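Local coordinates for SPbeta prophage-derived uncharacterized protein YorR (Bacillus subtilis subsp. subtilis, PDB 2AXP), which probably acts as a thymidylate kinase, transferring a phosphate from ATP to dTMP, at residues H48-A53 / R86-K91; V64-V69 / E130-V135; A103-I108 / D124-L129. All coordinates share one frame; numbering follows the deposited sequence.

How the contacts relate
The three contacts join helices around a five-stranded parallel sheet of the P-loop kinase type. Contact 1 pairs helices 42-52 and 82-92, contact 2 sets helix 64-70 against helix 124-137, and contact 3 packs the beginning of helix 105-115 on the first turns of helix 124-137. Their centres lie about 16 Å (1 to 2), 13 Å (2 to 3) and 28 Å (1 to 3) apart, with contacts 1 and 3 on opposite sides of the chain's centre. Along the chain, contacts 1 and 2 interleave, whereas contact 3 is nested inside contact 2. F49 and I88 pack on V64, and E89 probably hydrogen-bonds Y65; helix 124-137 connects contacts 2 and 3. Contact 2 thus links the two outer helix pairs.

Contact 1: H48-A53 / R86-K91; sequences HFNKLA and RFIEDK
K91 reaches from helix 82-92 across to A53 and N50 near the C-terminal end of helix 42-52. From CB the chain leaves with CG anti to the backbone N, and K91 CG passes A53 O at 3.9 Å. K91 CD lies alongside, 3.6 Å from A53 CB, and K91 CE is still 4.2 Å from A53 CB. A bend at chi3 (-58°) turns the tip back toward N50, where K91 NZ donates a hydrogen bond of 3.1 Å to N50 O. The amine is tilted 29° from the carbonyl plane and also forms a salt bridge with D54. Deeper in, I88 points at the neighbouring helix: I88 CD1 presses on F49 CB at 3.3 Å, while I88 CG2 faces A53 CB at 4.1 Å. The F49 ring leads away to stack edge-to-face with F63. On the outer side, the end of the N50 side chain lies at the F87 ring edge, the two planes nearly coplanar. The axes of the two segments run almost parallel (10°), 10.0 Å apart at closest approach. The positive amine of K91, held by a backbone carbonyl in the last turn of helix 42-52 and by the D54 carboxylate, probably offsets the negative end of the helix dipole there.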
ATOM      1  N   HIS A  48       1.418  22.130  -8.269  1.00 57.21           N
ATOM      2  CA  HIS A  48       2.261  21.047  -8.763  1.00 57.17           C
ATOM      3  C   HIS A  48       1.827  20.583 -10.153  1.00 56.94           C
ATOM      4  O   HIS A  48       2.569  20.725 -11.129  1.00 57.18           O
ATOM      5  CB  HIS A  48       2.226  19.866  -7.793  1.00 57.57           C
ATOM      6  CG  HIS A  48       3.019  18.682  -8.255  1.00 58.02           C
ATOM      7  ND1 HIS A  48       4.378  18.739  -8.482  1.00 58.10           N
ATOM      8  CD2 HIS A  48       2.642  17.412  -8.536  1.00 57.79           C
ATOM      9  CE1 HIS A  48       4.805  17.554  -8.882  1.00 59.00           C
ATOM     10  NE2 HIS A  48       3.771  16.731  -8.922  1.00 58.77           N
ATOM     11  N   PHE A  49       0.623  20.033 -10.248  1.00 56.51           N
ATOM     12  CA  PHE A  49       0.140  19.559 -11.534  1.00 56.93           C
ATOM     13  C   PHE A  49       0.149  20.662 -12.579  1.00 56.10           C
ATOM     14  O   PHE A  49       0.414  20.410 -13.751  1.00 56.55           O
ATOM     15  CB  PHE A  49      -1.263  18.958 -11.400  1.00 57.74           C
ATOM     16  CG  PHE A  49      -1.323  17.772 -10.487  1.00 59.18           C
ATOM     17  CD1 PHE A  49      -0.376  16.753 -10.587  1.00 59.57           C
ATOM     18  CD2 PHE A  49      -2.327  17.670  -9.526  1.00 60.42           C
ATOM     19  CE1 PHE A  49      -0.418  15.647  -9.744  1.00 60.34           C
ATOM     20  CE2 PHE A  49      -2.387  16.568  -8.671  1.00 61.47           C
ATOM     21  CZ  PHE A  49      -1.428  15.551  -8.779  1.00 61.82           C
ATOM     22  N   ASN A  50      -0.119  21.889 -12.159  1.00 55.91           N
ATOM     23  CA  ASN A  50      -0.120  22.997 -13.105  1.00 53.69           C
ATOM     24  C   ASN A  50       1.257  23.150 -13.746  1.00 50.65           C
ATOM     25  O   ASN A  50       1.361  23.449 -14.930  1.00 49.04           O
ATOM     26  CB  ASN A  50      -0.512  24.294 -12.405  1.00 55.52           C
ATOM     27  CG  ASN A  50      -1.313  25.207 -13.303  1.00 55.67           C
ATOM     28  OD1 ASN A  50      -2.514  25.011 -13.495  1.00 56.07           O
ATOM     29  ND2 ASN A  50      -0.646  26.199 -13.879  1.00 57.36           N
ATOM     30  N   LYS A  51       2.303  22.942 -12.955  1.00 49.06           N
ATOM     31  CA  LYS A  51       3.666  23.039 -13.454  1.00 50.54           C
ATOM     32  C   LYS A  51       3.927  21.929 -14.455  1.00 50.68           C
ATOM     33  O   LYS A  51       4.656  22.110 -15.435  1.00 51.25           O
ATOM     34  CB  LYS A  51       4.676  22.918 -12.310  1.00 52.15           C
ATOM     35  CG  LYS A  51       6.111  22.599 -12.763  1.00 55.11           C
ATOM     36  CD  LYS A  51       6.802  23.781 -13.454  1.00 57.73           C
ATOM     37  CE  LYS A  51       7.413  24.752 -12.435  1.00 59.64           C
ATOM     38  NZ  LYS A  51       8.025  25.972 -13.056  1.00 60.80           N
ATOM     39  N   LEU A  52       3.343  20.767 -14.206  1.00 49.08           N
ATOM     40  CA  LEU A  52       3.539  19.649 -15.107  1.00 47.62           C
ATOM     41  C   LEU A  52       2.718  19.824 -16.368  1.00 46.25           C
ATOM     42  O   LEU A  52       3.109  19.366 -17.425  1.00 47.06           O
ATOM     43  CB  LEU A  52       3.161  18.342 -14.416  1.00 47.22           C
ATOM     44  CG  LEU A  52       4.190  17.768 -13.445  1.00 47.39           C
ATOM     45  CD1 LEU A  52       4.768  18.843 -12.529  1.00 47.88           C
ATOM     46  CD2 LEU A  52       3.502  16.681 -12.643  1.00 48.21           C
ATOM     47  N   ALA A  53       1.586  20.504 -16.259  1.00 45.07           N
ATOM     48  CA  ALA A  53       0.723  20.702 -17.409  1.00 44.72           C
ATOM     49  C   ALA A  53       1.382  21.548 -18.501  1.00 45.36           C
ATOM     50  O   ALA A  53       0.826  21.702 -19.585  1.00 43.46           O
ATOM     51  CB  ALA A  53      -0.597  21.334 -16.967  1.00 44.04           C
ATOM     52  N   ARG A  86     -10.616  20.617 -14.721  1.00 46.25           N
ATOM     53  CA  ARG A  86     -10.975  21.128 -16.044  1.00 46.68           C
ATOM     54  C   ARG A  86      -9.987  22.204 -16.494  1.00 45.69           C
ATOM     55  O   ARG A  86      -9.739  22.392 -17.688  1.00 44.46           O
ATOM     56  CB  ARG A  86     -12.410  21.665 -16.021  1.00 48.21           C
ATOM     57  CG  ARG A  86     -13.429  20.586 -15.681  1.00 50.09           C
ATOM     58  CD  ARG A  86     -14.815  21.155 -15.411  1.00 56.16           C
ATOM     59  NE  ARG A  86     -14.792  22.140 -14.321  1.00 59.98           N
ATOM     60  CZ  ARG A  86     -15.855  22.805 -13.874  1.00 59.89           C
ATOM     61  NH1 ARG A  86     -17.053  22.602 -14.407  1.00 59.62           N
ATOM     62  NH2 ARG A  86     -15.708  23.694 -12.906  1.00 61.11           N
ATOM     63  N   PHE A  87      -9.407  22.891 -15.520  1.00 44.05           N
ATOM     64  CA  PHE A  87      -8.428  23.914 -15.814  1.00 42.92           C
ATOM     65  C   PHE A  87      -7.193  23.255 -16.408  1.00 42.52           C
ATOM     66  O   PHE A  87      -6.688  23.678 -17.449  1.00 41.56           O
ATOM     67  CB  PHE A  87      -8.068  24.655 -14.534  1.00 42.54           C
ATOM     68  CG  PHE A  87      -7.050  25.728 -14.721  1.00 42.53           C
ATOM     69  CD1 PHE A  87      -5.703  25.476 -14.466  1.00 42.17           C
ATOM     70  CD2 PHE A  87      -7.434  26.995 -15.158  1.00 42.09           C
ATOM     71  CE1 PHE A  87      -4.752  26.474 -14.622  1.00 42.05           C
ATOM     72  CE2 PHE A  87      -6.497  27.998 -15.319  1.00 42.33           C
ATOM     73  CZ  PHE A  87      -5.145  27.738 -15.057  1.00 42.33           C
ATOM     74  N   ILE A  88      -6.715  22.212 -15.733  1.00 42.92           N
ATOM     75  CA  ILE A  88      -5.540  21.472 -16.182  1.00 41.93           C
ATOM     76  C   ILE A  88      -5.821  20.718 -17.483  1.00 41.27           C
ATOM     77  O   ILE A  88      -4.995  20.720 -18.400  1.00 41.02           O
ATOM     78  CB  ILE A  88      -5.040  20.511 -15.063  1.00 41.66           C
ATOM     79  CG1 ILE A  88      -4.458  21.366 -13.925  1.00 39.86           C
ATOM     80  CG2 ILE A  88      -4.002  19.506 -15.619  1.00 39.81           C
ATOM     81  CD1 ILE A  88      -3.689  20.615 -12.874  1.00 37.69           C
ATOM     82  N   GLU A  89      -6.992  20.102 -17.586  1.00 40.92           N
ATOM     83  CA  GLU A  89      -7.319  19.384 -18.811  1.00 42.23           C
ATOM     84  C   GLU A  89      -7.351  20.349 -19.999  1.00 41.39           C
ATOM     85  O   GLU A  89      -7.003  19.969 -21.113  1.00 41.58           O
ATOM     86  CB  GLU A  89      -8.670  18.689 -18.693  1.00 42.37           C
ATOM     87  CG  GLU A  89      -8.844  17.853 -17.461  1.00 44.57           C
ATOM     88  CD  GLU A  89     -10.132  17.074 -17.505  1.00 47.82           C
ATOM     89  OE1 GLU A  89     -11.186  17.689 -17.788  1.00 47.60           O
ATOM     90  OE2 GLU A  89     -10.099  15.844 -17.261  1.00 50.99           O
ATOM     91  N   ASP A  90      -7.772  21.588 -19.751  1.00 41.31           N
ATOM     92  CA  ASP A  90      -7.843  22.616 -20.788  1.00 40.28           C
ATOM     93  C   ASP A  90      -6.460  22.958 -21.290  1.00 40.60           C
ATOM     94  O   ASP A  90      -6.249  23.119 -22.491  1.00 41.00           O
ATOM     95  CB  ASP A  90      -8.469  23.904 -20.249  1.00 41.38           C
ATOM     96  CG  ASP A  90      -8.244  25.109 -21.184  1.00 41.54           C
ATOM     97  OD1 ASP A  90      -8.939  25.175 -22.222  1.00 39.38           O
ATOM     98  OD2 ASP A  90      -7.368  25.969 -20.878  1.00 40.76           O
ATOM     99  N   LYS A  91      -5.518  23.090 -20.364  1.00 39.99           N
ATOM    100  CA  LYS A  91      -4.146  23.435 -20.730  1.00 42.16           C
ATOM    101  C   LYS A  91      -3.416  22.314 -21.473  1.00 43.63           C
ATOM    102  O   LYS A  91      -2.374  22.550 -22.094  1.00 44.12           O
ATOM    103  CB  LYS A  91      -3.326  23.802 -19.488  1.00 41.27           C
ATOM    104  CG  LYS A  91      -1.961  24.392 -19.864  1.00 44.53           C
ATOM    105  CD  LYS A  91      -0.992  24.520 -18.695  1.00 45.39           C
ATOM    106  CE  LYS A  91      -1.525  25.366 -17.556  1.00 44.33           C
ATOM    107  NZ  LYS A  91      -0.439  25.456 -16.535  1.00 47.44           N
TER

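Contact 2: V64-V69 / E130-V135; sequences VYSNLV and ELYREV
V69 and V135 meet at the apolar centre, where V69 CG2 approaches V135 CG2 to 3.4 Å. The isopropyl group of V135 divides its contacts: with CG1 anti to the backbone N (chi1 -179°), that methyl turns to L68 CD2 at 3.6 Å and to the edge of the Y65 ring, while CG2 meets V69 and the carbonyl oxygen of L68. V69 in turn lies across the phenol of Y132, its CG2 over the ring centre, 4.2 Å from the centroid and 9° off the normal, a CH-pi contact. V69 CG1 covers the same ring nearer its rim, and the V69 and L131 side chains pass in opposite directions, V69 CG1 4.0 Å from L131 CD2. At the polar edge, S66 OG and Y132 OH are 3.0 Å apart and modelled as hydrogen-bonded, although the serine hydroxyl is less surely placed. The S66 amide N is held by E7, and the Y65 hydroxyl bonds to E89. The axes of the two segments cross at 131°, 9.4 Å apart at closest approach. Such packing of the helix after the third strand on the one following what is probably the lid fits the nucleoside monophosphate kinase fold.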
ATOM      1  N   VAL A  64      -3.174  13.791 -12.506  1.00 41.24           N
ATOM      2  CA  VAL A  64      -4.318  14.180 -11.722  1.00 44.73           C
ATOM      3  C   VAL A  64      -5.326  13.054 -11.488  1.00 44.98           C
ATOM      4  O   VAL A  64      -5.820  12.866 -10.371  1.00 45.91           O
ATOM      5  CB  VAL A  64      -5.014  15.363 -12.360  1.00 43.49           C
ATOM      6  CG1 VAL A  64      -4.025  16.509 -12.493  1.00 43.22           C
ATOM      7  CG2 VAL A  64      -5.593  14.960 -13.707  1.00 44.06           C
ATOM      8  N   TYR A  65      -5.629  12.294 -12.527  1.00 44.87           N
ATOM      9  CA  TYR A  65      -6.594  11.221 -12.378  1.00 43.62           C
ATOM     10  C   TYR A  65      -6.209  10.259 -11.261  1.00 43.63           C
ATOM     11  O   TYR A  65      -7.070   9.776 -10.538  1.00 42.92           O
ATOM     12  CB  TYR A  65      -6.731  10.502 -13.706  1.00 44.00           C
ATOM     13  CG  TYR A  65      -7.136  11.447 -14.805  1.00 43.38           C
ATOM     14  CD1 TYR A  65      -8.412  12.017 -14.824  1.00 43.50           C
ATOM     15  CD2 TYR A  65      -6.265  11.754 -15.837  1.00 42.13           C
ATOM     16  CE1 TYR A  65      -8.815  12.864 -15.856  1.00 42.40           C
ATOM     17  CE2 TYR A  65      -6.659  12.598 -16.875  1.00 43.46           C
ATOM     18  CZ  TYR A  65      -7.938  13.140 -16.879  1.00 41.72           C
ATOM     19  OH  TYR A  65      -8.372  13.876 -17.947  1.00 41.04           O
ATOM     20  N   SER A  66      -4.917   9.997 -11.104  1.00 43.93           N
ATOM     21  CA  SER A  66      -4.467   9.098 -10.055  1.00 44.46           C
ATOM     22  C   SER A  66      -4.757   9.708  -8.691  1.00 45.31           C
ATOM     23  O   SER A  66      -5.220   9.017  -7.793  1.00 45.71           O
ATOM     24  CB  SER A  66      -2.973   8.825 -10.182  1.00 43.77           C
ATOM     25  OG  SER A  66      -2.729   7.436 -10.321  1.00 43.10           O
ATOM     26  N   ASN A  67      -4.480  11.002  -8.540  1.00 46.81           N
ATOM     27  CA  ASN A  67      -4.732  11.698  -7.285  1.00 46.81           C
ATOM     28  C   ASN A  67      -6.228  11.680  -6.979  1.00 47.84           C
ATOM     29  O   ASN A  67      -6.641  11.495  -5.834  1.00 47.90           O
ATOM     30  CB  ASN A  67      -4.219  13.140  -7.367  1.00 45.10           C
ATOM     31  CG  ASN A  67      -4.812  14.046  -6.284  1.00 43.29           C
ATOM     32  OD1 ASN A  67      -5.944  14.553  -6.407  1.00 38.74           O
ATOM     33  ND2 ASN A  67      -4.045  14.256  -5.218  1.00 41.69           N
ATOM     34  N   LEU A  68      -7.035  11.845  -8.016  1.00 48.85           N
ATOM     35  CA  LEU A  68      -8.478  11.839  -7.862  1.00 50.72           C
ATOM     36  C   LEU A  68      -8.982  10.445  -7.480  1.00 52.11           C
ATOM     37  O   LEU A  68     -10.183  10.189  -7.487  1.00 53.13           O
ATOM     38  CB  LEU A  68      -9.121  12.264  -9.170  1.00 51.74           C
ATOM     39  CG  LEU A  68     -10.467  12.955  -9.007  1.00 54.49           C
ATOM     40  CD1 LEU A  68     -10.289  14.214  -8.165  1.00 53.43           C
ATOM     41  CD2 LEU A  68     -11.023  13.298 -10.384  1.00 55.19           C
ATOM     42  N   VAL A  69      -8.059   9.546  -7.161  1.00 52.70           N
ATOM     43  CA  VAL A  69      -8.395   8.177  -6.787  1.00 52.00           C
ATOM     44  C   VAL A  69      -7.766   7.843  -5.444  1.00 53.12           C
ATOM     45  O   VAL A  69      -8.461   7.535  -4.490  1.00 52.50           O
ATOM     46  CB  VAL A  69      -7.892   7.174  -7.858  1.00 49.98           C
ATOM     47  CG1 VAL A  69      -7.743   5.787  -7.266  1.00 50.27           C
ATOM     48  CG2 VAL A  69      -8.863   7.127  -9.011  1.00 48.57           C
ATOM     49  N   GLU A 130     -12.761  -0.053  -9.477  1.00 59.79           N
ATOM     50  CA  GLU A 130     -14.084   0.504  -9.696  1.00 59.88           C
ATOM     51  C   GLU A 130     -14.004   2.026  -9.651  1.00 58.35           C
ATOM     52  O   GLU A 130     -14.721   2.727 -10.366  1.00 58.08           O
ATOM     53  CB  GLU A 130     -15.050  -0.033  -8.638  1.00 61.66           C
ATOM     54  CG  GLU A 130     -16.507   0.287  -8.905  1.00 65.44           C
ATOM     55  CD  GLU A 130     -17.105   1.151  -7.816  1.00 67.77           C
ATOM     56  OE1 GLU A 130     -17.200   0.669  -6.664  1.00 69.67           O
ATOM     57  OE2 GLU A 130     -17.471   2.312  -8.108  1.00 67.90           O
ATOM     58  N   LEU A 131     -13.093   2.523  -8.824  1.00 56.74           N
ATOM     59  CA  LEU A 131     -12.878   3.959  -8.655  1.00 54.82           C
ATOM     60  C   LEU A 131     -12.200   4.588  -9.878  1.00 54.34           C
ATOM     61  O   LEU A 131     -12.597   5.663 -10.330  1.00 52.02           O
ATOM     62  CB  LEU A 131     -12.016   4.191  -7.417  1.00 54.60           C
ATOM     63  CG  LEU A 131     -12.215   5.481  -6.643  1.00 54.09           C
ATOM     64  CD1 LEU A 131     -13.672   5.616  -6.213  1.00 54.19           C
ATOM     65  CD2 LEU A 131     -11.305   5.453  -5.434  1.00 54.91           C
ATOM     66  N   TYR A 132     -11.169   3.912 -10.392  1.00 53.25           N
ATOM     67  CA  TYR A 132     -10.431   4.384 -11.559  1.00 52.33           C
ATOM     68  C   TYR A 132     -11.328   4.559 -12.762  1.00 53.94           C
ATOM     69  O   TYR A 132     -11.337   5.612 -13.395  1.00 52.94           O
ATOM     70  CB  TYR A 132      -9.322   3.413 -11.951  1.00 48.75           C
ATOM     71  CG  TYR A 132      -7.957   3.796 -11.445  1.00 45.47           C
ATOM     72  CD1 TYR A 132      -7.403   3.162 -10.340  1.00 43.77           C
ATOM     73  CD2 TYR A 132      -7.225   4.809 -12.051  1.00 43.13           C
ATOM     74  CE1 TYR A 132      -6.156   3.528  -9.846  1.00 42.14           C
ATOM     75  CE2 TYR A 132      -5.974   5.182 -11.556  1.00 41.91           C
ATOM     76  CZ  TYR A 132      -5.453   4.537 -10.454  1.00 39.06           C
ATOM     77  OH  TYR A 132      -4.246   4.918  -9.933  1.00 37.47           O
ATOM     78  N   ARG A 133     -12.080   3.518 -13.092  1.00 56.47           N
ATOM     79  CA  ARG A 133     -12.946   3.613 -14.247  1.00 60.17           C
ATOM     80  C   ARG A 133     -14.041   4.636 -13.999  1.00 60.93           C
ATOM     81  O   ARG A 133     -14.734   5.055 -14.929  1.00 61.66           O
ATOM     82  CB  ARG A 133     -13.539   2.242 -14.618  1.00 62.03           C
ATOM     83  CG  ARG A 133     -14.391   1.579 -13.555  1.00 64.48           C
ATOM     84  CD  ARG A 133     -15.299   0.508 -14.181  1.00 66.04           C
ATOM     85  NE  ARG A 133     -15.919  -0.325 -13.154  1.00 66.00           N
ATOM     86  CZ  ARG A 133     -15.259  -1.234 -12.448  1.00 64.61           C
ATOM     87  NH1 ARG A 133     -15.892  -1.942 -11.527  1.00 64.82           N
ATOM     88  NH2 ARG A 133     -13.972  -1.449 -12.684  1.00 62.83           N
ATOM     89  N   GLU A 134     -14.186   5.049 -12.744  1.00 62.21           N
ATOM     90  CA  GLU A 134     -15.194   6.046 -12.386  1.00 62.54           C
ATOM     91  C   GLU A 134     -14.617   7.414 -12.753  1.00 61.43           C
ATOM     92  O   GLU A 134     -15.289   8.254 -13.356  1.00 60.45           O
ATOM     93  CB  GLU A 134     -15.493   5.996 -10.881  1.00 64.90           C
ATOM     94  CG  GLU A 134     -16.940   6.327 -10.531  1.00 68.28           C
ATOM     95  CD  GLU A 134     -17.884   5.158 -10.805  1.00 72.00           C
ATOM     96  OE1 GLU A 134     -18.077   4.317  -9.889  1.00 72.44           O
ATOM     97  OE2 GLU A 134     -18.421   5.069 -11.941  1.00 72.53           O
ATOM     98  N   VAL A 135     -13.354   7.618 -12.393  1.00 60.35           N
ATOM     99  CA  VAL A 135     -12.664   8.864 -12.678  1.00 59.64           C
ATOM    100  C   VAL A 135     -12.472   9.043 -14.177  1.00 59.56           C
ATOM    101  O   VAL A 135     -12.746  10.113 -14.719  1.00 59.26           O
ATOM    102  CB  VAL A 135     -11.291   8.903 -11.987  1.00 58.65           C
ATOM    103  CG1 VAL A 135     -10.598  10.223 -12.270  1.00 58.45           C
ATOM    104  CG2 VAL A 135     -11.462   8.709 -10.498  1.00 57.45           C
TER

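Contact 3: A103-I108 / D124-L129; sequences ADPSVI and DIDSIL
I108 and I125 each place CG1 anti to the carbonyl carbon (chi1 -76° and -44°), which sends the two CG2 methyls at each other, 3.5 Å from I108 CG2 to I125 CG2, while the CG1 branch of I108 runs on to L129. The two isoleucines slide past each other in opposite directions. Their helices, 105-115 and 124-137, flank a short connection probably corresponding to the lid of nucleoside monophosphate kinases, and the contact packs the first turns of one against the other. One helical turn beyond I125, L129 points at the same side of helix 105-115. L129 CD1 reaches the end of I108 tip to tip, 3.6 Å from I108 CD1, and L129 CD2 packs on the proline ring, 3.7 Å from P105 CG. Toward the outside, D126 crosses P105 at about a right angle, with D126 OD1 3.1 Å from P105 CB; its OD2 forms a salt bridge with K109, which probably fixes the carboxylate's orientation. On the inner side I108 and L129 both touch P9, in the loop between strand 3-7 and helix 14-25, which matches the position of the P-loop. Where strand 96-102 gives way to helix 105-115, L129 CD2 abuts the backbone, 3.1 Å from A103 O.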
ATOM      1  N   ALA A 103      -6.262  -4.176 -15.498  1.00 42.01           N
ATOM      2  CA  ALA A 103      -6.382  -5.639 -15.585  1.00 43.70           C
ATOM      3  C   ALA A 103      -7.526  -6.059 -14.680  1.00 44.47           C
ATOM      4  O   ALA A 103      -7.977  -5.274 -13.846  1.00 43.92           O
ATOM      5  CB  ALA A 103      -5.091  -6.333 -15.135  1.00 43.06           C
ATOM      6  N   ASP A 104      -8.004  -7.290 -14.851  1.00 46.02           N
ATOM      7  CA  ASP A 104      -9.091  -7.800 -14.014  1.00 46.54           C
ATOM      8  C   ASP A 104      -8.618  -7.922 -12.563  1.00 45.07           C
ATOM      9  O   ASP A 104      -7.436  -8.186 -12.306  1.00 43.84           O
ATOM     10  CB  ASP A 104      -9.565  -9.171 -14.504  1.00 49.91           C
ATOM     11  CG  ASP A 104     -10.376  -9.089 -15.775  1.00 52.78           C
ATOM     12  OD1 ASP A 104     -10.772 -10.160 -16.300  1.00 52.59           O
ATOM     13  OD2 ASP A 104     -10.622  -7.956 -16.243  1.00 56.47           O
ATOM     14  N   PRO A 105      -9.544  -7.744 -11.602  1.00 43.90           N
ATOM     15  CA  PRO A 105      -9.274  -7.819 -10.160  1.00 41.91           C
ATOM     16  C   PRO A 105      -8.565  -9.118  -9.798  1.00 41.39           C
ATOM     17  O   PRO A 105      -7.591  -9.137  -9.033  1.00 39.47           O
ATOM     18  CB  PRO A 105     -10.669  -7.746  -9.543  1.00 41.13           C
ATOM     19  CG  PRO A 105     -11.446  -6.951 -10.540  1.00 42.50           C
ATOM     20  CD  PRO A 105     -10.982  -7.525 -11.852  1.00 43.43           C
ATOM     21  N   SER A 106      -9.077 -10.208 -10.353  1.00 41.39           N
ATOM     22  CA  SER A 106      -8.516 -11.524 -10.113  1.00 41.76           C
ATOM     23  C   SER A 106      -7.068 -11.543 -10.572  1.00 40.82           C
ATOM     24  O   SER A 106      -6.182 -11.977  -9.833  1.00 43.23           O
ATOM     25  CB  SER A 106      -9.335 -12.565 -10.862  1.00 42.71           C
ATOM     26  OG  SER A 106      -9.828 -12.021 -12.080  1.00 46.38           O
ATOM     27  N   VAL A 107      -6.816 -11.051 -11.780  1.00 38.70           N
ATOM     28  CA  VAL A 107      -5.449 -11.027 -12.282  1.00 37.05           C
ATOM     29  C   VAL A 107      -4.537 -10.163 -11.414  1.00 35.82           C
ATOM     30  O   VAL A 107      -3.404 -10.558 -11.119  1.00 37.66           O
ATOM     31  CB  VAL A 107      -5.374 -10.498 -13.733  1.00 34.32           C
ATOM     32  CG1 VAL A 107      -3.916 -10.459 -14.203  1.00 32.55           C
ATOM     33  CG2 VAL A 107      -6.204 -11.370 -14.635  1.00 31.86           C
ATOM     34  N   ILE A 108      -5.014  -8.995 -10.997  1.00 32.74           N
ATOM     35  CA  ILE A 108      -4.164  -8.126 -10.185  1.00 31.98           C
ATOM     36  C   ILE A 108      -3.797  -8.738  -8.838  1.00 29.75           C
ATOM     37  O   ILE A 108      -2.645  -8.640  -8.401  1.00 26.60           O
ATOM     38  CB  ILE A 108      -4.800  -6.710  -9.968  1.00 33.45           C
ATOM     39  CG1 ILE A 108      -4.659  -5.880 -11.257  1.00 31.94           C
ATOM     40  CG2 ILE A 108      -4.106  -5.998  -8.790  1.00 30.22           C
ATOM     41  CD1 ILE A 108      -5.314  -4.504 -11.241  1.00 30.65           C
ATOM     42  N   ASP A 124     -10.100  -4.505  -1.726  1.00 86.21           N
ATOM     43  CA  ASP A 124      -9.812  -3.086  -1.875  1.00 83.75           C
ATOM     44  C   ASP A 124      -9.408  -2.796  -3.318  1.00 81.68           C
ATOM     45  O   ASP A 124      -9.610  -1.692  -3.829  1.00 81.49           O
ATOM     46  CB  ASP A 124      -8.680  -2.666  -0.952  1.00 83.65           C
ATOM     47  CG  ASP A 124      -8.285  -1.231  -1.161  1.00 83.97           C
ATOM     48  OD1 ASP A 124      -9.075  -0.339  -0.770  1.00 83.24           O
ATOM     49  OD2 ASP A 124      -7.195  -1.005  -1.736  1.00 83.92           O
ATOM     50  N   ILE A 125      -8.829  -3.798  -3.965  1.00 78.76           N
ATOM     51  CA  ILE A 125      -8.409  -3.665  -5.345  1.00 75.81           C
ATOM     52  C   ILE A 125      -9.666  -3.410  -6.166  1.00 73.84           C
ATOM     53  O   ILE A 125      -9.702  -2.514  -7.008  1.00 73.54           O
ATOM     54  CB  ILE A 125      -7.707  -4.956  -5.844  1.00 75.90           C
ATOM     55  CG1 ILE A 125      -6.724  -5.462  -4.787  1.00 75.93           C
ATOM     56  CG2 ILE A 125      -6.963  -4.685  -7.145  1.00 75.11           C
ATOM     57  CD1 ILE A 125      -7.394  -6.132  -3.579  1.00 74.95           C
ATOM     58  N   ASP A 126     -10.705  -4.192  -5.899  1.00 71.73           N
ATOM     59  CA  ASP A 126     -11.966  -4.054  -6.611  1.00 70.34           C
ATOM     60  C   ASP A 126     -12.416  -2.612  -6.569  1.00 69.37           C
ATOM     61  O   ASP A 126     -12.833  -2.051  -7.582  1.00 69.29           O
ATOM     62  CB  ASP A 126     -13.031  -4.944  -5.973  1.00 71.02           C
ATOM     63  CG  ASP A 126     -12.658  -6.414  -6.010  1.00 72.36           C
ATOM     64  OD1 ASP A 126     -12.485  -6.943  -7.128  1.00 72.56           O
ATOM     65  OD2 ASP A 126     -12.535  -7.041  -4.930  1.00 72.19           O
ATOM     66  N   SER A 127     -12.327  -2.016  -5.386  1.00 68.68           N
ATOM     67  CA  SER A 127     -12.718  -0.627  -5.205  1.00 68.10           C
ATOM     68  C   SER A 127     -11.807   0.304  -6.015  1.00 67.49           C
ATOM     69  O   SER A 127     -12.283   1.200  -6.715  1.00 66.95           O
ATOM     70  CB  SER A 127     -12.656  -0.252  -3.725  1.00 67.62           C
ATOM     71  OG  SER A 127     -12.974   1.118  -3.553  1.00 68.06           O
ATOM     72  N   ILE A 128     -10.499   0.089  -5.912  1.00 66.06           N
ATOM     73  CA  ILE A 128      -9.545   0.907  -6.645  1.00 64.81           C
ATOM     74  C   ILE A 128      -9.894   0.866  -8.122  1.00 63.91           C
ATOM     75  O   ILE A 128      -9.982   1.906  -8.769  1.00 64.11           O
ATOM     76  CB  ILE A 128      -8.084   0.413  -6.436  1.00 64.84           C
ATOM     77  CG1 ILE A 128      -7.594   0.832  -5.044  1.00 64.78           C
ATOM     78  CG2 ILE A 128      -7.170   0.974  -7.522  1.00 64.18           C
ATOM     79  CD1 ILE A 128      -6.137   0.496  -4.753  1.00 64.28           C
ATOM     80  N   LEU A 129     -10.108  -0.332  -8.653  1.00 62.75           N
ATOM     81  CA  LEU A 129     -10.454  -0.469 -10.059  1.00 61.39           C
ATOM     82  C   LEU A 129     -11.795   0.159 -10.359  1.00 60.55           C
ATOM     83  O   LEU A 129     -11.960   0.830 -11.375  1.00 60.95           O
ATOM     84  CB  LEU A 129     -10.491  -1.938 -10.474  1.00 61.39           C
ATOM     85  CG  LEU A 129      -9.239  -2.507 -11.139  1.00 61.68           C
ATOM     86  CD1 LEU A 129      -8.043  -2.352 -10.220  1.00 62.65           C
ATOM     87  CD2 LEU A 129      -9.474  -3.967 -11.475  1.00 61.35           C
TER